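Long-range contacts in omega-class glutathione S-transferase (Bombyx mori, PDB 3WD6), which binds glutathione and, as an omega-class member of the glutathione transferase family, probably acts as a glutathione transferase and a glutathione-dependent dehydroascorbate reductase: residues I129-F133 / W185-L189; L118-I122 / R165-D171. All blocks are in the same frame, centred on the assembly; numbering follows the deposited sequence.

Interaction 1. Residues I129-F133 / W185-L189; sequences IQSLF and WFERL
Gln130 lays its CG methylene over the face of the Trp185 indole, 3.6 Å from the centroid of the five-membered ring, a close CH-pi contact. Gln130 CG stands beside its own backbone N (chi1 -58°), and the chain then runs out extended across the face, bringing CD near the benzo half with its amide plane only 24° from that of the indole. At the indole edge, Phe133 CD1 lies in plane, 3.8 Å from Trp185 CD1; the two rings pair obliquely. Arg188 CD sits over one face of the Phe133 ring, 4.3 Å from its centroid. Ile129 completes the interface with CG2 packed 3.7 Å from Trp185 CB, while its CD1 grazes Phe186 CE1 at 4.3 Å. The axes of the two segments cross at 41° and come no closer than 10.5 Å, a spacing that the large Trp185 side chain bridges. This joins helices 127-138 and 177-189 in the all-helical C-terminal domain of the GST fold, beside the glutathione site: Tyr40 of that pocket meets Trp185 edge-to-face and is hydrogen-bonded through its OH to Gln130 OE1. With Gln130 NE2 turned to Ser126 and the Arg188 guanidinium to Gln42 and Tyr37 O, no hydrogen bond links 129-133 to 185-189; the two segments meet by CH-pi and apolar contact, these polar groups being bonded to other residues.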
loop_
_atom_site.group_PDB
_atom_site.type_symbol
_atom_site.label_atom_id
_atom_site.label_comp_id
_atom_site.label_asym_id
_atom_site.label_seq_id
_atom_site.Cartn_x
_atom_site.Cartn_y
_atom_site.Cartn_z
ATOM N N ILE A 129 3.659 12.209 -2.650
ATOM C CA ILE A 129 4.307 11.043 -3.244
ATOM C C ILE A 129 3.278 10.199 -3.993
ATOM O O ILE A 129 3.499 9.787 -5.134
ATOM C CB ILE A 129 4.992 10.186 -2.166
ATOM C CG1 ILE A 129 6.090 11.003 -1.488
ATOM C CG2 ILE A 129 5.531 8.866 -2.776
ATOM C CD1 ILE A 129 6.622 10.376 -0.236
ATOM N N GLN A 130 2.155 9.934 -3.333
ATOM C CA GLN A 130 1.063 9.195 -3.945
ATOM C C GLN A 130 0.675 9.902 -5.224
ATOM O O GLN A 130 0.393 9.267 -6.229
ATOM C CB GLN A 130 -0.124 9.135 -2.985
ATOM C CG GLN A 130 0.198 8.481 -1.620
ATOM C CD GLN A 130 -0.930 8.677 -0.596
ATOM O OE1 GLN A 130 -2.120 8.634 -0.944
ATOM N NE2 GLN A 130 -0.561 8.902 0.665
ATOM N N SER A 131 0.684 11.227 -5.178
ATOM C CA SER A 131 0.260 12.061 -6.302
ATOM C C SER A 131 1.242 12.019 -7.478
ATOM O O SER A 131 0.847 11.806 -8.623
ATOM C CB SER A 131 0.071 13.507 -5.834
ATOM O OG SER A 131 -0.423 14.298 -6.896
ATOM N N LEU A 132 2.520 12.226 -7.197
ATOM C CA LEU A 132 3.516 12.167 -8.257
ATOM C C LEU A 132 3.499 10.820 -8.967
ATOM O O LEU A 132 3.587 10.773 -10.200
ATOM C CB LEU A 132 4.919 12.428 -7.711
ATOM C CG LEU A 132 5.974 12.416 -8.819
ATOM C CD1 LEU A 132 5.694 13.536 -9.822
ATOM C CD2 LEU A 132 7.376 12.540 -8.253
ATOM N N PHE A 133 3.405 9.738 -8.188
ATOM C CA PHE A 133 3.453 8.379 -8.742
ATOM C C PHE A 133 2.294 8.131 -9.707
ATOM O O PHE A 133 2.502 7.705 -10.836
ATOM C CB PHE A 133 3.520 7.322 -7.618
ATOM C CG PHE A 133 2.826 6.002 -7.945
ATOM C CD1 PHE A 133 1.546 5.725 -7.460
ATOM C CD2 PHE A 133 3.455 5.025 -8.706
ATOM C CE1 PHE A 133 0.925 4.554 -7.729
ATOM C CE2 PHE A 133 2.783 3.838 -8.968
ATOM C CZ PHE A 133 1.510 3.638 -8.460
ATOM N N TRP A 185 4.205 3.178 -1.321
ATOM C CA TRP A 185 4.741 4.142 -2.271
ATOM C C TRP A 185 6.249 4.066 -2.320
ATOM O O TRP A 185 6.832 4.177 -3.397
ATOM C CB TRP A 185 4.178 5.541 -2.049
ATOM C CG TRP A 185 2.754 5.496 -2.451
ATOM C CD1 TRP A 185 2.250 5.676 -3.716
ATOM C CD2 TRP A 185 1.634 5.130 -1.621
ATOM N NE1 TRP A 185 0.886 5.488 -3.708
ATOM C CE2 TRP A 185 0.480 5.156 -2.442
ATOM C CE3 TRP A 185 1.493 4.810 -0.265
ATOM C CZ2 TRP A 185 -0.795 4.868 -1.953
ATOM C CZ3 TRP A 185 0.221 4.529 0.226
ATOM C CH2 TRP A 185 -0.908 4.560 -0.620
ATOM N N PHE A 186 6.879 3.816 -1.174
ATOM C CA PHE A 186 8.304 3.527 -1.195
ATOM C C PHE A 186 8.631 2.259 -2.004
ATOM O O PHE A 186 9.668 2.213 -2.699
ATOM C CB PHE A 186 8.868 3.456 0.221
ATOM C CG PHE A 186 8.908 4.794 0.907
ATOM C CD1 PHE A 186 9.248 5.954 0.191
ATOM C CD2 PHE A 186 8.584 4.907 2.256
ATOM C CE1 PHE A 186 9.273 7.207 0.819
ATOM C CE2 PHE A 186 8.620 6.150 2.898
ATOM C CZ PHE A 186 8.963 7.301 2.176
ATOM N N GLU A 187 7.772 1.236 -1.920
ATOM C CA GLU A 187 8.012 0.015 -2.675
ATOM C C GLU A 187 8.047 0.369 -4.154
ATOM O O GLU A 187 8.879 -0.148 -4.915
ATOM C CB GLU A 187 6.935 -1.058 -2.404
ATOM C CG GLU A 187 7.243 -2.399 -3.100
ATOM C CD GLU A 187 6.374 -3.581 -2.642
ATOM O OE1 GLU A 187 6.023 -4.440 -3.491
ATOM O OE2 GLU A 187 6.055 -3.681 -1.431
ATOM N N ARG A 188 7.152 1.272 -4.548
ATOM C CA ARG A 188 7.007 1.679 -5.947
ATOM C C ARG A 188 8.113 2.643 -6.383
ATOM O O ARG A 188 8.572 2.592 -7.526
ATOM C CB ARG A 188 5.606 2.269 -6.194
ATOM C CG ARG A 188 4.525 1.201 -6.464
ATOM C CD ARG A 188 3.218 1.459 -5.721
ATOM N NE ARG A 188 2.260 0.358 -5.893
ATOM C CZ ARG A 188 2.130 -0.665 -5.048
ATOM N NH1 ARG A 188 2.883 -0.732 -3.961
ATOM N NH2 ARG A 188 1.239 -1.616 -5.279
ATOM N N LEU A 189 8.564 3.497 -5.466
ATOM C CA LEU A 189 9.620 4.463 -5.773
ATOM C C LEU A 189 10.824 3.715 -6.369
ATOM O O LEU A 189 11.484 4.210 -7.291
ATOM C CB LEU A 189 10.014 5.256 -4.504
ATOM C CG LEU A 189 11.074 6.375 -4.513
ATOM C CD1 LEU A 189 10.982 7.238 -3.251
ATOM C CD2 LEU A 189 12.503 5.841 -4.684
#

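Interaction 2. Residues L118-I122 / R165-D171; sequences LDKII and RGTVFLD
Arg165 reaches across to Asp119 and forms a salt bridge in which a single carboxylate oxygen takes both terminal nitrogens. Arg165 NH1 donates to Asp119 OD1 at 3.2 Å, nearly along the C-O axis, with an N-H...O angle of 153°; the second bond, from Arg165 NH2 to the same oxygen, is weak at 3.4 Å. Carboxylate and guanidinium are close to coplanar, 20° apart. One face of the guanidinium is covered by Ile122 CD1, which sits tightly against Arg165 NH2 at 3.2 Å, toward the rim of the group, while Leu118 CB comes up at the edge. Arg165 NH1 also donates to Leu170 O, 2.6 Å away; this acceptor lies in the guanidinium plane, although the donor stands above the carbonyl plane. Extended from CG to NE (chi3 179°), the Arg165 side chain spans from the end of helix 145-165 to a carbonyl of its own loop and to helix 113-125. An alanine here would remove the guanidinium and is likely to leave the Asp119 charge without its mate and Leu170 O without this donor. In the helical C-terminal domain of the GST fold, this loop links helices 145-165 and 177-189, and Gly166, with positive phi, marks the exit from the first. Beside the ion pair, Ile122 CG2 packs on Leu170 CD1 at 3.8 Å. Asp171 also faces Asp119, but their carboxylates are modelled too close for the detail to be trusted. Farther out, Asp171 OD2 accepts from Ala178 N, near the start of helix 177-189, and the carboxylate of Asp179 receives the backbone N-H groups of Leu170 and Asp171, fixing the loop on that helix.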
loop_
_atom_site.group_PDB
_atom_site.type_symbol
_atom_site.label_atom_id
_atom_site.label_comp_id
_atom_site.label_asym_id
_atom_site.label_seq_id
_atom_site.Cartn_x
_atom_site.Cartn_y
_atom_site.Cartn_z
ATOM N N LEU A 118 0.567 12.191 15.495
ATOM C CA LEU A 118 1.806 12.359 14.736
ATOM C C LEU A 118 1.951 11.292 13.653
ATOM O O LEU A 118 2.313 11.594 12.513
ATOM C CB LEU A 118 3.011 12.301 15.665
ATOM C CG LEU A 118 3.415 13.607 16.350
ATOM C CD1 LEU A 118 2.232 14.573 16.423
ATOM C CD2 LEU A 118 4.018 13.335 17.733
ATOM N N ASP A 119 1.666 10.043 13.997
ATOM C CA ASP A 119 1.693 8.998 12.990
ATOM C C ASP A 119 0.753 9.282 11.826
ATOM O O ASP A 119 1.145 9.123 10.674
ATOM C CB ASP A 119 1.388 7.647 13.610
ATOM C CG ASP A 119 2.636 6.939 14.064
ATOM O OD1 ASP A 119 3.683 7.628 14.230
ATOM O OD2 ASP A 119 2.573 5.700 14.232
ATOM N N LYS A 120 -0.468 9.726 12.112
ATOM C CA LYS A 120 -1.434 9.990 11.043
ATOM C C LYS A 120 -0.980 11.171 10.177
ATOM O O LYS A 120 -1.145 11.160 8.948
ATOM C CB LYS A 120 -2.840 10.239 11.612
ATOM C CG LYS A 120 -3.285 9.203 12.649
ATOM C CD LYS A 120 -4.806 9.153 12.779
ATOM C CE LYS A 120 -5.238 7.810 13.400
ATOM N NZ LYS A 120 -6.665 7.425 13.117
ATOM N N ILE A 121 -0.390 12.178 10.823
ATOM C CA ILE A 121 0.202 13.302 10.109
ATOM C C ILE A 121 1.267 12.790 9.141
ATOM O O ILE A 121 1.241 13.082 7.935
ATOM C CB ILE A 121 0.782 14.343 11.107
ATOM C CG1 ILE A 121 -0.393 15.040 11.819
ATOM C CG2 ILE A 121 1.703 15.354 10.401
ATOM C CD1 ILE A 121 -0.017 15.894 13.034
ATOM N N ILE A 122 2.200 12.006 9.659
ATOM C CA ILE A 122 3.203 11.407 8.797
ATOM C C ILE A 122 2.581 10.736 7.564
ATOM O O ILE A 122 3.003 10.999 6.440
ATOM C CB ILE A 122 4.067 10.431 9.581
ATOM C CG1 ILE A 122 4.999 11.237 10.498
ATOM C CG2 ILE A 122 4.864 9.534 8.616
ATOM C CD1 ILE A 122 5.583 10.430 11.653
ATOM N N ARG A 165 13.231 11.008 15.543
ATOM C CA ARG A 165 12.870 9.887 16.418
ATOM C C ARG A 165 14.082 9.001 16.727
ATOM O O ARG A 165 14.123 8.348 17.756
ATOM C CB ARG A 165 11.740 9.057 15.798
ATOM C CG ARG A 165 10.409 9.781 15.780
ATOM C CD ARG A 165 9.401 9.200 14.756
ATOM N NE ARG A 165 8.130 9.940 14.808
ATOM C CZ ARG A 165 6.922 9.377 14.801
ATOM N NH1 ARG A 165 6.791 8.055 14.726
ATOM N NH2 ARG A 165 5.840 10.140 14.851
ATOM N N GLY A 166 15.052 8.975 15.820
ATOM C CA GLY A 166 16.286 8.253 16.052
ATOM C C GLY A 166 16.175 6.739 16.011
ATOM O O GLY A 166 17.150 6.035 16.303
ATOM N N THR A 167 15.005 6.215 15.657
ATOM C CA THR A 167 14.853 4.761 15.654
ATOM C C THR A 167 15.028 4.162 14.256
ATOM O O THR A 167 15.196 4.894 13.267
ATOM C CB THR A 167 13.547 4.287 16.355
ATOM O OG1 THR A 167 12.410 4.899 15.743
ATOM C CG2 THR A 167 13.567 4.669 17.847
ATOM N N VAL A 168 15.011 2.836 14.177
ATOM C CA VAL A 168 15.173 2.167 12.895
ATOM C C VAL A 168 13.990 2.520 12.007
ATOM O O VAL A 168 14.155 2.819 10.809
ATOM C CB VAL A 168 15.265 0.630 13.069
ATOM C CG1 VAL A 168 15.322 -0.090 11.705
ATOM C CG2 VAL A 168 16.476 0.270 13.945
ATOM N N PHE A 169 12.801 2.487 12.605
ATOM C CA PHE A 169 11.561 2.732 11.880
ATOM C C PHE A 169 10.804 3.896 12.502
ATOM O O PHE A 169 11.042 4.266 13.660
ATOM C CB PHE A 169 10.672 1.481 11.898
ATOM C CG PHE A 169 11.301 0.278 11.243
ATOM C CD1 PHE A 169 11.531 0.264 9.873
ATOM C CD2 PHE A 169 11.659 -0.847 11.997
ATOM C CE1 PHE A 169 12.116 -0.845 9.256
ATOM C CE2 PHE A 169 12.243 -1.970 11.381
ATOM C CZ PHE A 169 12.470 -1.967 10.004
ATOM N N LEU A 170 9.882 4.470 11.740
ATOM C CA LEU A 170 9.088 5.565 12.264
ATOM C C LEU A 170 8.430 5.181 13.594
ATOM O O LEU A 170 8.391 5.975 14.540
ATOM C CB LEU A 170 8.039 5.981 11.244
ATOM C CG LEU A 170 8.600 6.677 10.001
ATOM C CD1 LEU A 170 7.523 6.769 8.869
ATOM C CD2 LEU A 170 9.188 8.057 10.347
ATOM N N ASP A 171 7.929 3.959 13.691
ATOM C CA ASP A 171 7.207 3.573 14.900
ATOM C C ASP A 171 8.052 2.885 15.983
ATOM O O ASP A 171 7.520 2.529 17.039
ATOM C CB ASP A 171 5.953 2.756 14.550
ATOM C CG ASP A 171 4.822 3.640 14.039
ATOM O OD1 ASP A 171 4.452 4.589 14.769
ATOM O OD2 ASP A 171 4.329 3.424 12.902
#

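Both contacts lie in the helical part of the chain, with centres 18 Å apart and nearest atoms about 6 Å apart, so they do not touch. Their segments alternate in sequence: 118-122, 129-133, 165-171, 185-189. Helices 113-125 and 127-138, which follow each other, supply the first partners; the loop before helix 177-189 and that helix's last residues supply the second. Helix 145-165 touches Ile129 of interaction 1 and, besides lending Arg165 to interaction 2, touches Ile122 and Leu170. One pair of successive helices is thus joined to helix 177-189 and its entry loop at two levels, interaction 1 beside the glutathione site and interaction 2 away from it.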